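PDB 4RFA: Lmo0740 protein from Listeria monocytogenes, which probably acts as a transcriptional activator of the Crp family, pairing a cyclic nucleotide-binding-like domain with a winged-helix DNA-binding domain. Local coordinates for residues Y28-T33 and L106-A111; F51-G56 and N80-D85; I175-F180 and S215-D220. One frame throughout, in Å; residues are numbered along the deposited sequence.

Contact 1: Y28-T33 and L106-A111; sequences YVTKKT and LYKIDA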
ATOM      1  N   TYR A  28      21.040  18.778   5.330  1.00 55.76           N
ATOM      2  CA  TYR A  28      20.082  17.850   4.767  1.00 56.82           C
ATOM      3  C   TYR A  28      18.972  17.360   5.712  1.00 53.29           C
ATOM      4  O   TYR A  28      18.076  16.627   5.289  1.00 51.91           O
ATOM      5  CB  TYR A  28      20.849  16.644   4.206  1.00 58.18           C
ATOM      6  CG  TYR A  28      21.756  16.968   3.027  1.00 61.12           C
ATOM      7  CD1 TYR A  28      21.269  17.646   1.922  1.00 66.15           C
ATOM      8  CD2 TYR A  28      23.099  16.573   3.011  1.00 66.41           C
ATOM      9  CE1 TYR A  28      22.073  17.935   0.832  1.00 67.52           C
ATOM     10  CE2 TYR A  28      23.911  16.844   1.914  1.00 68.46           C
ATOM     11  CZ  TYR A  28      23.382  17.529   0.830  1.00 68.93           C
ATOM     12  OH  TYR A  28      24.152  17.840  -0.265  1.00 71.54           O
ATOM     13  N   VAL A  29      19.046  17.705   6.991  1.00 52.47           N
ATOM     14  CA  VAL A  29      18.154  17.109   7.972  1.00 54.12           C
ATOM     15  C   VAL A  29      17.557  18.235   8.767  1.00 55.16           C
ATOM     16  O   VAL A  29      18.266  19.026   9.330  1.00 54.00           O
ATOM     17  CB  VAL A  29      18.877  16.196   8.963  1.00 53.72           C
ATOM     18  CG1 VAL A  29      17.887  15.691   9.990  1.00 49.98           C
ATOM     19  CG2 VAL A  29      19.609  15.062   8.255  1.00 54.26           C
ATOM     20  N   THR A  30      16.248  18.257   8.855  1.00 57.84           N
ATOM     21  CA  THR A  30      15.532  19.412   9.375  1.00 62.23           C
ATOM     22  C   THR A  30      14.377  18.855  10.200  1.00 61.50           C
ATOM     23  O   THR A  30      13.878  17.830   9.861  1.00 57.14           O
ATOM     24  CB  THR A  30      15.040  20.240   8.174  1.00 63.05           C
ATOM     25  OG1 THR A  30      15.976  21.293   7.933  1.00 68.22           O
ATOM     26  CG2 THR A  30      13.701  20.813   8.370  1.00 68.88           C
ATOM     27  N   LYS A  31      13.956  19.559  11.244  1.00 63.29           N
ATOM     28  CA  LYS A  31      12.904  19.113  12.145  1.00 64.04           C
ATOM     29  C   LYS A  31      11.700  20.032  12.014  1.00 62.63           C
ATOM     30  O   LYS A  31      11.864  21.250  11.834  1.00 54.33           O
ATOM     31  CB  LYS A  31      13.436  19.231  13.562  1.00 68.39           C
ATOM     32  CG  LYS A  31      12.603  18.566  14.617  1.00 72.26           C
ATOM     33  CD  LYS A  31      13.358  18.514  15.938  1.00 75.00           C
ATOM     34  CE  LYS A  31      13.448  19.871  16.601  1.00 77.40           C
ATOM     35  NZ  LYS A  31      12.107  20.389  16.995  1.00 78.61           N
ATOM     36  N   LYS A  32      10.512  19.453  12.161  1.00 55.78           N
ATOM     37  CA  LYS A  32       9.252  20.173  12.114  1.00 57.00           C
ATOM     38  C   LYS A  32       8.262  19.646  13.162  1.00 58.89           C
ATOM     39  O   LYS A  32       8.048  18.418  13.272  1.00 61.08           O
ATOM     40  CB  LYS A  32       8.653  19.975  10.741  1.00 62.60           C
ATOM     41  CG  LYS A  32       8.509  21.207   9.902  1.00 72.95           C
ATOM     42  CD  LYS A  32       7.310  22.027  10.320  1.00 76.74           C
ATOM     43  CE  LYS A  32       7.099  23.141   9.316  1.00 84.90           C
ATOM     44  NZ  LYS A  32       6.040  24.069   9.785  1.00 93.39           N
ATOM     45  N   THR A  33       7.624  20.549  13.903  1.00 53.61           N
ATOM     46  CA  THR A  33       6.683  20.164  14.930  1.00 52.06           C
ATOM     47  C   THR A  33       5.330  20.775  14.581  1.00 54.12           C
ATOM     48  O   THR A  33       5.232  21.822  13.959  1.00 53.59           O
ATOM     49  CB  THR A  33       7.116  20.574  16.350  1.00 56.55           C
ATOM     50  OG1 THR A  33       7.360  21.973  16.382  1.00 66.97           O
ATOM     51  CG2 THR A  33       8.390  19.924  16.771  1.00 55.89           C
ATOM     52  N   LEU A 106       8.517  15.532  13.375  1.00 55.90           N
ATOM     53  CA  LEU A 106       9.168  14.743  12.349  1.00 58.21           C
ATOM     54  C   LEU A 106      10.478  15.315  11.914  1.00 57.80           C
ATOM     55  O   LEU A 106      10.791  16.465  12.212  1.00 61.42           O
ATOM     56  CB  LEU A 106       8.234  14.597  11.147  1.00 57.61           C
ATOM     57  CG  LEU A 106       7.822  15.842  10.391  1.00 55.55           C
ATOM     58  CD1 LEU A 106       8.976  16.394   9.574  1.00 58.12           C
ATOM     59  CD2 LEU A 106       6.667  15.523   9.472  1.00 55.29           C
ATOM     60  N   TYR A 107      11.228  14.500  11.178  1.00 59.05           N
ATOM     61  CA  TYR A 107      12.451  14.940  10.535  1.00 58.96           C
ATOM     62  C   TYR A 107      12.289  14.990   9.023  1.00 56.07           C
ATOM     63  O   TYR A 107      11.786  14.086   8.418  1.00 55.73           O
ATOM     64  CB  TYR A 107      13.623  14.039  10.954  1.00 61.79           C
ATOM     65  CG  TYR A 107      14.127  14.402  12.333  1.00 62.85           C
ATOM     66  CD1 TYR A 107      15.018  15.441  12.520  1.00 64.08           C
ATOM     67  CD2 TYR A 107      13.628  13.762  13.453  1.00 65.00           C
ATOM     68  CE1 TYR A 107      15.444  15.795  13.798  1.00 66.81           C
ATOM     69  CE2 TYR A 107      14.044  14.108  14.731  1.00 64.99           C
ATOM     70  CZ  TYR A 107      14.945  15.106  14.898  1.00 67.59           C
ATOM     71  OH  TYR A 107      15.312  15.418  16.177  1.00 71.76           O
ATOM     72  N   LYS A 108      12.684  16.084   8.409  1.00 56.83           N
ATOM     73  CA  LYS A 108      12.694  16.143   6.949  1.00 56.80           C
ATOM     74  C   LYS A 108      14.109  15.861   6.531  1.00 53.62           C
ATOM     75  O   LYS A 108      15.005  16.600   6.918  1.00 52.64           O
ATOM     76  CB  LYS A 108      12.285  17.538   6.478  1.00 59.80           C
ATOM     77  CG  LYS A 108      12.322  17.730   4.975  1.00 64.47           C
ATOM     78  CD  LYS A 108      11.892  19.134   4.623  1.00 67.99           C
ATOM     79  CE  LYS A 108      12.093  19.420   3.142  1.00 73.23           C
ATOM     80  NZ  LYS A 108      12.011  20.882   2.899  1.00 76.33           N
ATOM     81  N   ILE A 109      14.303  14.831   5.721  1.00 52.75           N
ATOM     82  CA  ILE A 109      15.629  14.465   5.266  1.00 56.66           C
ATOM     83  C   ILE A 109      15.784  14.486   3.753  1.00 60.85           C
ATOM     84  O   ILE A 109      15.067  13.809   3.032  1.00 60.93           O
ATOM     85  CB  ILE A 109      15.995  13.052   5.719  1.00 55.07           C
ATOM     86  CG1 ILE A 109      15.829  12.915   7.220  1.00 55.71           C
ATOM     87  CG2 ILE A 109      17.426  12.791   5.337  1.00 58.17           C
ATOM     88  CD1 ILE A 109      15.625  11.513   7.697  1.00 55.72           C
ATOM     89  N   ASP A 110      16.759  15.237   3.276  1.00 66.12           N
ATOM     90  CA  ASP A 110      16.972  15.346   1.865  1.00 65.17           C
ATOM     91  C   ASP A 110      17.204  13.942   1.362  1.00 65.95           C
ATOM     92  O   ASP A 110      17.963  13.175   1.938  1.00 71.36           O
ATOM     93  CB  ASP A 110      18.130  16.297   1.555  1.00 69.23           C
ATOM     94  CG  ASP A 110      18.586  16.198   0.119  1.00 71.11           C
ATOM     95  OD1 ASP A 110      19.139  15.130  -0.258  1.00 67.64           O
ATOM     96  OD2 ASP A 110      18.356  17.176  -0.624  1.00 72.47           O
ATOM     97  N   ALA A 111      16.499  13.602   0.292  1.00 64.87           N
ATOM     98  CA  ALA A 111      16.437  12.248  -0.208  1.00 65.56           C
ATOM     99  C   ALA A 111      17.741  11.798  -0.899  1.00 68.07           C
ATOM    100  O   ALA A 111      18.229  10.663  -0.702  1.00 66.60           O
ATOM    101  CB  ALA A 111      15.263  12.152  -1.179  1.00 66.94           C
TER
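Val-29 to Lys-32 pair with Leu-106 to Ile-109 as two antiparallel strands at the border of a sheet. Thr-30 and Lys-108 form a hydrogen-bonded pair. Thr-30 O accepts from Lys-108 N at 2.6 Å, and Thr-30 N gives to Lys-108 O at 2.8 Å. Lys-32 and Leu-106 repeat this two-way exchange, while Val-29/Ile-109 and Lys-31/Tyr-107 are non-hydrogen-bonded pairs. On the face of these last two pairs, Lys-31 CG lies over the Tyr-107 ring, 4.0 Å above its plane and offset toward the rim. Lys-31 CD comes 3.7 Å from Tyr-107 OH. CG stands anti to the backbone N (chi1 -168°), and bends at chi3 and chi4 then turn the ammonium end away. Val-29 CG1 meets Tyr-107 CD1 obliquely at 3.8 Å.

The sheet is part of the beta roll expected of a Crp-type N-terminal domain. Strand 29-35 is the outer strand of this sheet in the chain, and strand 49-55 flanks 103-110 on the other side. On the face of Thr-30 and Lys-108, Leu-106 CD1 packs on Lys-32 CB at 3.8 Å.

Where helix 25-28 ends, Tyr-28 O receives Asp-110 N at 2.8 Å. Tyr-28 CD1 comes 3.4 Å from Asp-110 CB, and the ring plane lies 48° from the carboxylate. Asp-110 is the N-cap of helix 111-120: OD1 accepts from Phe-113 N, and the Phe-113 ring stacks with Tyr-28.

Contact 2: F51-G56 and N80-D85; sequences FFIVEG and NVLGID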
ATOM      1  N   PHE A  51      10.342  11.980   4.939  1.00 57.61           N
ATOM      2  CA  PHE A  51       9.932  12.481   6.270  1.00 55.49           C
ATOM      3  C   PHE A  51       9.774  11.346   7.263  1.00 53.26           C
ATOM      4  O   PHE A  51       9.078  10.414   7.001  1.00 55.94           O
ATOM      5  CB  PHE A  51       8.590  13.240   6.179  1.00 54.35           C
ATOM      6  CG  PHE A  51       8.628  14.385   5.234  1.00 55.02           C
ATOM      7  CD1 PHE A  51       8.553  14.169   3.861  1.00 60.20           C
ATOM      8  CD2 PHE A  51       8.779  15.660   5.689  1.00 56.04           C
ATOM      9  CE1 PHE A  51       8.654  15.233   2.967  1.00 61.64           C
ATOM     10  CE2 PHE A  51       8.866  16.723   4.818  1.00 56.79           C
ATOM     11  CZ  PHE A  51       8.813  16.515   3.456  1.00 61.95           C
ATOM     12  N   PHE A  52      10.437  11.422   8.406  1.00 55.63           N
ATOM     13  CA  PHE A  52      10.231  10.435   9.470  1.00 57.57           C
ATOM     14  C   PHE A  52       9.521  10.963  10.682  1.00 54.28           C
ATOM     15  O   PHE A  52       9.998  11.915  11.324  1.00 56.13           O
ATOM     16  CB  PHE A  52      11.578   9.930   9.958  1.00 69.58           C
ATOM     17  CG  PHE A  52      12.080   8.801   9.173  1.00 77.98           C
ATOM     18  CD1 PHE A  52      11.546   7.536   9.369  1.00 86.43           C
ATOM     19  CD2 PHE A  52      13.041   8.997   8.202  1.00 84.99           C
ATOM     20  CE1 PHE A  52      11.987   6.466   8.616  1.00 95.50           C
ATOM     21  CE2 PHE A  52      13.494   7.936   7.443  1.00 91.62           C
ATOM     22  CZ  PHE A  52      12.970   6.666   7.651  1.00 97.55           C
ATOM     23  N   ILE A  53       8.437  10.310  11.060  1.00 53.74           N
ATOM     24  CA  ILE A  53       7.684  10.725  12.240  1.00 54.80           C
ATOM     25  C   ILE A  53       8.395  10.119  13.432  1.00 57.16           C
ATOM     26  O   ILE A  53       8.666   8.919  13.452  1.00 51.53           O
ATOM     27  CB  ILE A  53       6.254  10.217  12.227  1.00 54.52           C
ATOM     28  CG1 ILE A  53       5.587  10.495  10.883  1.00 61.91           C
ATOM     29  CG2 ILE A  53       5.486  10.745  13.429  1.00 54.76           C
ATOM     30  CD1 ILE A  53       5.901  11.802  10.216  1.00 62.82           C
ATOM     31  N   VAL A  54       8.737  10.947  14.403  1.00 59.77           N
ATOM     32  CA  VAL A  54       9.388  10.428  15.614  1.00 64.13           C
ATOM     33  C   VAL A  54       8.404  10.393  16.759  1.00 56.03           C
ATOM     34  O   VAL A  54       8.514   9.545  17.623  1.00 62.97           O
ATOM     35  CB  VAL A  54      10.683  11.177  16.004  1.00 67.75           C
ATOM     36  CG1 VAL A  54      11.665  11.185  14.849  1.00 72.35           C
ATOM     37  CG2 VAL A  54      10.379  12.584  16.442  1.00 72.97           C
ATOM     38  N   GLU A  55       7.414  11.268  16.765  1.00 52.86           N
ATOM     39  CA  GLU A  55       6.374  11.132  17.773  1.00 54.14           C
ATOM     40  C   GLU A  55       5.065  11.711  17.313  1.00 50.46           C
ATOM     41  O   GLU A  55       5.041  12.606  16.475  1.00 50.39           O
ATOM     42  CB  GLU A  55       6.828  11.785  19.091  1.00 62.26           C
ATOM     43  CG  GLU A  55       6.996  13.269  19.033  1.00 65.46           C
ATOM     44  CD  GLU A  55       7.473  13.886  20.368  1.00 76.14           C
ATOM     45  OE1 GLU A  55       8.443  13.379  20.977  1.00 72.89           O
ATOM     46  OE2 GLU A  55       6.874  14.905  20.795  1.00 72.19           O
ATOM     47  N   GLY A  56       3.966  11.208  17.868  1.00 51.42           N
ATOM     48  CA  GLY A  56       2.620  11.648  17.471  1.00 49.65           C
ATOM     49  C   GLY A  56       1.994  10.883  16.293  1.00 47.42           C
ATOM     50  O   GLY A  56       2.620  10.008  15.699  1.00 46.85           O
ATOM     51  N   ASN A  80       7.094   5.787  10.894  1.00 58.84           N
ATOM     52  CA  ASN A  80       6.763   5.755   9.470  1.00 54.88           C
ATOM     53  C   ASN A  80       7.583   6.699   8.622  1.00 56.07           C
ATOM     54  O   ASN A  80       7.982   7.800   9.062  1.00 55.51           O
ATOM     55  CB  ASN A  80       5.276   6.110   9.221  1.00 58.50           C
ATOM     56  CG  ASN A  80       4.310   5.053   9.727  1.00 54.74           C
ATOM     57  OD1 ASN A  80       3.117   5.281   9.797  1.00 53.98           O
ATOM     58  ND2 ASN A  80       4.821   3.910  10.106  1.00 56.77           N
ATOM     59  N   VAL A  81       7.896   6.252   7.410  1.00 54.38           N
ATOM     60  CA  VAL A  81       8.495   7.127   6.399  1.00 61.45           C
ATOM     61  C   VAL A  81       7.350   7.779   5.633  1.00 59.01           C
ATOM     62  O   VAL A  81       6.356   7.128   5.461  1.00 62.57           O
ATOM     63  CB  VAL A  81       9.374   6.346   5.403  1.00 62.14           C
ATOM     64  CG1 VAL A  81      10.303   7.282   4.686  1.00 62.87           C
ATOM     65  CG2 VAL A  81      10.209   5.326   6.126  1.00 69.44           C
ATOM     66  N   LEU A  82       7.477   9.042   5.214  1.00 55.35           N
ATOM     67  CA  LEU A  82       6.406   9.764   4.505  1.00 53.89           C
ATOM     68  C   LEU A  82       7.016  10.482   3.328  1.00 57.53           C
ATOM     69  O   LEU A  82       8.253  10.738   3.247  1.00 53.17           O
ATOM     70  CB  LEU A  82       5.710  10.836   5.355  1.00 56.83           C
ATOM     71  CG  LEU A  82       4.456  10.655   6.183  1.00 53.97           C
ATOM     72  CD1 LEU A  82       4.088  11.906   6.935  1.00 53.03           C
ATOM     73  CD2 LEU A  82       3.248  10.240   5.369  1.00 57.95           C
ATOM     74  N   GLY A  83       6.132  10.787   2.387  1.00 59.28           N
ATOM     75  CA  GLY A  83       6.516  11.498   1.191  1.00 62.85           C
ATOM     76  C   GLY A  83       7.131  10.625   0.118  1.00 59.52           C
ATOM     77  O   GLY A  83       7.771  11.151  -0.803  1.00 61.44           O
ATOM     78  N   ILE A  84       6.984   9.306   0.214  1.00 61.97           N
ATOM     79  CA  ILE A  84       7.531   8.426  -0.860  1.00 62.71           C
ATOM     80  C   ILE A  84       6.669   8.578  -2.111  1.00 60.48           C
ATOM     81  O   ILE A  84       7.157   8.503  -3.235  1.00 59.30           O
ATOM     82  CB  ILE A  84       7.594   6.936  -0.498  1.00 63.75           C
ATOM     83  CG1 ILE A  84       8.317   6.710   0.835  1.00 64.00           C
ATOM     84  CG2 ILE A  84       8.263   6.152  -1.635  1.00 66.05           C
ATOM     85  CD1 ILE A  84       9.802   6.636   0.787  1.00 67.76           C
ATOM     86  N   ASP A  85       5.393   8.826  -1.886  1.00 61.10           N
ATOM     87  CA  ASP A  85       4.418   9.131  -2.935  1.00 65.52           C
ATOM     88  C   ASP A  85       4.860  10.188  -3.900  1.00 65.48           C
ATOM     89  O   ASP A  85       4.505  10.153  -5.082  1.00 68.91           O
ATOM     90  CB  ASP A  85       3.095   9.565  -2.299  1.00 73.18           C
ATOM     91  CG  ASP A  85       2.403   8.439  -1.576  1.00 75.85           C
ATOM     92  OD1 ASP A  85       2.695   7.252  -1.858  1.00 84.04           O
ATOM     93  OD2 ASP A  85       1.540   8.731  -0.725  1.00 86.96           O
TER
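Asn-80 O accepts one hydrogen bond, from Ile-53 N of strand 49-55 at 3.2 Å, with an N-H...O angle of 164°. Phe-52 CA adds a weaker CA-H...O contact to the same oxygen at 3.5 Å. The Asn-80 side chain turns to another partner, its OD1 accepting from Leu-77 N.

Further along, Phe-51 and Leu-82 form an antiparallel hydrogen-bonded pair. Phe-51 O takes Leu-82 N at 2.8 Å, although the bond is bent to 133° at the hydrogen. Leu-82 O accepts from Phe-51 N and also lies in the plane of the Phe-51 ring, at its edge, 3.5 Å from CD1. Chi1 of Phe-51 (-58°) sets CG beside its own backbone N, which brings the ring edge to the oxygen that this N binds. Next to it runs Gly-83, with positive phi and no side chain to meet the ring.

Phe-52 and Val-81 lie side by side on the other face of the sheet. Val-81 CG2 presses on Phe-52 CE1 at 3.3 Å, a tight fit, and CG1 sits over one ring face toward the rim. Helix 126-143 covers this side: Val-81 touches Leu-128 and Ile-132, and the Phe-52 ring meets Phe-127. Past the strand, Ile-84 packs on Phe-136 of the second subunit.

On the Leu-82 side, Ile-53 CD1 reaches Leu-82 CD1 at 3.8 Å. Val-81 thus joins strand 81-82 to helix 126-143 on one face; on the other, Leu-82 and Ile-53 pack on Val-76, consistent with a Crp-type beta roll.

Contact 3: I175-F180 and S215-D220; sequences IVLPNF and SPYRID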
ATOM      1  N   ILE A 175      -6.337  -4.375  25.642  1.00 77.49           N
ATOM      2  CA  ILE A 175      -5.492  -3.532  24.814  1.00 74.99           C
ATOM      3  C   ILE A 175      -6.214  -2.219  24.629  1.00 70.94           C
ATOM      4  O   ILE A 175      -7.369  -2.206  24.220  1.00 68.25           O
ATOM      5  CB  ILE A 175      -5.194  -4.198  23.470  1.00 74.55           C
ATOM      6  CG1 ILE A 175      -4.204  -5.337  23.700  1.00 80.04           C
ATOM      7  CG2 ILE A 175      -4.618  -3.196  22.477  1.00 73.59           C
ATOM      8  CD1 ILE A 175      -4.099  -6.296  22.534  1.00 81.67           C
ATOM      9  N   VAL A 176      -5.536  -1.117  24.952  1.00 72.26           N
ATOM     10  CA  VAL A 176      -6.169   0.195  25.028  1.00 67.52           C
ATOM     11  C   VAL A 176      -5.685   1.065  23.880  1.00 62.89           C
ATOM     12  O   VAL A 176      -4.498   1.082  23.577  1.00 60.58           O
ATOM     13  CB  VAL A 176      -5.843   0.908  26.348  1.00 72.34           C
ATOM     14  CG1 VAL A 176      -6.618   2.217  26.452  1.00 69.41           C
ATOM     15  CG2 VAL A 176      -6.167  -0.008  27.531  1.00 79.84           C
ATOM     16  N   LEU A 177      -6.608   1.793  23.264  1.00 58.41           N
ATOM     17  CA  LEU A 177      -6.270   2.608  22.101  1.00 56.19           C
ATOM     18  C   LEU A 177      -6.068   4.069  22.546  1.00 56.26           C
ATOM     19  O   LEU A 177      -6.689   4.514  23.485  1.00 54.75           O
ATOM     20  CB  LEU A 177      -7.368   2.541  21.037  1.00 49.99           C
ATOM     21  CG  LEU A 177      -7.698   1.192  20.394  1.00 51.48           C
ATOM     22  CD1 LEU A 177      -8.701   1.403  19.287  1.00 51.78           C
ATOM     23  CD2 LEU A 177      -6.474   0.451  19.868  1.00 51.05           C
ATOM     24  N   PRO A 178      -5.264   4.831  21.799  1.00 59.90           N
ATOM     25  CA  PRO A 178      -5.111   6.253  22.104  1.00 59.44           C
ATOM     26  C   PRO A 178      -6.408   7.035  22.170  1.00 57.95           C
ATOM     27  O   PRO A 178      -7.385   6.748  21.474  1.00 53.88           O
ATOM     28  CB  PRO A 178      -4.300   6.785  20.920  1.00 55.63           C
ATOM     29  CG  PRO A 178      -3.617   5.610  20.370  1.00 57.06           C
ATOM     30  CD  PRO A 178      -4.575   4.472  20.539  1.00 57.61           C
ATOM     31  N   ASN A 179      -6.325   8.098  22.939  1.00 57.83           N
ATOM     32  CA  ASN A 179      -7.414   8.972  23.253  1.00 60.54           C
ATOM     33  C   ASN A 179      -8.032   9.618  22.037  1.00 57.62           C
ATOM     34  O   ASN A 179      -9.236   9.848  22.009  1.00 55.45           O
ATOM     35  CB  ASN A 179      -6.880  10.072  24.153  1.00 73.12           C
ATOM     36  CG  ASN A 179      -7.966  10.731  24.953  1.00 85.64           C
ATOM     37  OD1 ASN A 179      -8.224  11.924  24.805  1.00 99.44           O
ATOM     38  ND2 ASN A 179      -8.614   9.957  25.807  1.00 85.89           N
ATOM     39  N   PHE A 180      -7.213   9.930  21.036  1.00 51.92           N
ATOM     40  CA  PHE A 180      -7.716  10.584  19.835  1.00 51.28           C
ATOM     41  C   PHE A 180      -8.642   9.685  18.966  1.00 47.42           C
ATOM     42  O   PHE A 180      -9.375  10.186  18.130  1.00 52.29           O
ATOM     43  CB  PHE A 180      -6.563  11.200  19.012  1.00 52.21           C
ATOM     44  CG  PHE A 180      -5.696  10.182  18.321  1.00 53.55           C
ATOM     45  CD1 PHE A 180      -6.084   9.634  17.114  1.00 53.91           C
ATOM     46  CD2 PHE A 180      -4.482   9.795  18.885  1.00 55.77           C
ATOM     47  CE1 PHE A 180      -5.279   8.712  16.458  1.00 54.44           C
ATOM     48  CE2 PHE A 180      -3.682   8.866  18.258  1.00 59.65           C
ATOM     49  CZ  PHE A 180      -4.087   8.306  17.043  1.00 52.10           C
ATOM     50  N   SER A 215     -14.774   5.842  24.595  1.00 62.51           N
ATOM     51  CA  SER A 215     -13.323   5.962  24.407  1.00 62.84           C
ATOM     52  C   SER A 215     -12.608   6.533  25.637  1.00 64.78           C
ATOM     53  O   SER A 215     -13.179   7.314  26.404  1.00 64.94           O
ATOM     54  CB  SER A 215     -12.979   6.779  23.166  1.00 59.01           C
ATOM     55  OG  SER A 215     -13.717   7.973  23.129  1.00 59.14           O
ATOM     56  N   PRO A 216     -11.334   6.174  25.811  1.00 63.44           N
ATOM     57  CA  PRO A 216     -10.521   5.339  24.909  1.00 61.22           C
ATOM     58  C   PRO A 216     -10.965   3.884  24.874  1.00 64.29           C
ATOM     59  O   PRO A 216     -11.333   3.307  25.905  1.00 64.97           O
ATOM     60  CB  PRO A 216      -9.091   5.465  25.451  1.00 64.65           C
ATOM     61  CG  PRO A 216      -9.184   6.219  26.746  1.00 68.12           C
ATOM     62  CD  PRO A 216     -10.583   6.733  26.942  1.00 64.35           C
ATOM     63  N   TYR A 217     -10.949   3.294  23.691  1.00 58.81           N
ATOM     64  CA  TYR A 217     -11.458   1.950  23.513  1.00 55.10           C
ATOM     65  C   TYR A 217     -10.518   0.934  24.136  1.00 58.55           C
ATOM     66  O   TYR A 217      -9.294   0.984  23.951  1.00 55.43           O
ATOM     67  CB  TYR A 217     -11.667   1.675  22.032  1.00 54.48           C
ATOM     68  CG  TYR A 217     -12.688   2.616  21.468  1.00 51.04           C
ATOM     69  CD1 TYR A 217     -13.969   2.643  21.991  1.00 49.95           C
ATOM     70  CD2 TYR A 217     -12.364   3.541  20.491  1.00 48.22           C
ATOM     71  CE1 TYR A 217     -14.919   3.520  21.521  1.00 49.97           C
ATOM     72  CE2 TYR A 217     -13.329   4.437  20.013  1.00 45.61           C
ATOM     73  CZ  TYR A 217     -14.598   4.411  20.540  1.00 47.38           C
ATOM     74  OH  TYR A 217     -15.580   5.263  20.107  1.00 54.44           O
ATOM     75  N   ARG A 218     -11.121   0.015  24.887  1.00 61.28           N
ATOM     76  CA  ARG A 218     -10.411  -1.057  25.556  1.00 66.13           C
ATOM     77  C   ARG A 218     -10.917  -2.354  24.953  1.00 60.65           C
ATOM     78  O   ARG A 218     -12.100  -2.624  24.970  1.00 56.34           O
ATOM     79  CB  ARG A 218     -10.720  -1.028  27.049  1.00 72.60           C
ATOM     80  CG  ARG A 218     -10.239   0.221  27.747  1.00 79.28           C
ATOM     81  CD  ARG A 218     -10.842   0.387  29.141  1.00 89.24           C
ATOM     82  NE  ARG A 218     -10.124   1.433  29.877  1.00 97.96           N
ATOM     83  CZ  ARG A 218      -9.092   1.247  30.709  1.00111.27           C
ATOM     84  NH1 ARG A 218      -8.621   0.030  30.991  1.00118.18           N
ATOM     85  NH2 ARG A 218      -8.529   2.304  31.289  1.00118.68           N
ATOM     86  N   ILE A 219     -10.003  -3.145  24.420  1.00 62.22           N
ATOM     87  CA  ILE A 219     -10.355  -4.293  23.635  1.00 62.39           C
ATOM     88  C   ILE A 219      -9.944  -5.490  24.442  1.00 66.40           C
ATOM     89  O   ILE A 219      -8.822  -5.533  24.947  1.00 73.56           O
ATOM     90  CB  ILE A 219      -9.622  -4.316  22.283  1.00 61.27           C
ATOM     91  CG1 ILE A 219     -10.079  -3.154  21.405  1.00 60.49           C
ATOM     92  CG2 ILE A 219      -9.884  -5.621  21.546  1.00 64.64           C
ATOM     93  CD1 ILE A 219      -9.004  -2.732  20.421  1.00 61.01           C
ATOM     94  N   ASP A 220     -10.859  -6.449  24.558  1.00 67.76           N
ATOM     95  CA  ASP A 220     -10.606  -7.666  25.329  1.00 75.70           C
ATOM     96  C   ASP A 220      -9.475  -8.428  24.703  1.00 79.30           C
ATOM     97  O   ASP A 220      -9.620  -8.969  23.600  1.00 76.33           O
ATOM     98  CB  ASP A 220     -11.828  -8.569  25.369  1.00 75.93           C
ATOM     99  CG  ASP A 220     -11.771  -9.547  26.499  1.00 80.84           C
ATOM    100  OD1 ASP A 220     -10.666 -10.068  26.808  1.00 83.54           O
ATOM    101  OD2 ASP A 220     -12.846  -9.756  27.101  1.00 76.37           O
TER
HETATM  102  O   HOH W   1      -9.812   5.150  21.774  1.00 51.92           O
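The Tyr-217 ring meets Leu-177 CD1 at its edge, near the ring plane, and carries Ser-215 CB over one face, 3.8 Å above it. Gln-183 and Leu-186 of helix 183-189 also touch this side chain. The Arg-218 guanidinium is approached obliquely by Val-176 CG2, which lies 4.1 Å from Arg-218 CG. The arginine chain is extended from CG to NE, and its NH1 forms a salt bridge with Glu-174.

The backbones run antiparallel. Ile-175 N donates to Ile-219 O and Ile-219 N to Ile-175 O, both at 2.8 Å, and Leu-177 N donates to Tyr-217 O at 2.9 Å. Past this bond direct backbone pairing gives way to a water, which donates to Pro-178 O and accepts from Tyr-217 N. Pro-216, which follows a cis peptide bond, brings CB to 3.2 Å from Leu-177 O.

Leu-177 CD2 and Ile-219 CD1 touch at 4.1 Å. This is consistent with the small sheet of a winged-helix domain, as in Crp relatives. Ile-175 and Leu-177 pack on helix 150-165, and the Arg-218 side adds its salt bridge beside Val-176. Strands 174-176 and 218-220 are thus joined around helices 183-189 and 194-206, probably the helix-turn-helix.

In the fold
Contacts 1 and 2 belong to one four-stranded sheet of the N-terminal domain, with contact 2 nested in the chain loop that contact 1 closes. They meet where Tyr-107 N probably bonds to Phe-52 O, 2.9 Å away. Contact 1 lies far out, its centre about 18 Å from that of the chain, and lysines and Thr-30 line its exposed parts. Contact 2 lies deeper and is mostly apolar, between the sheet and helix 126-143, with the second subunit reached just past it, at Ile-84 and Asp-85. Contact 3, partly buried, belongs to the probable DNA-binding domain, its centre about 31 Å from that of contact 1 and about 24 Å from that of contact 2. It adds a bridging water and a cis proline to its backbone bonds.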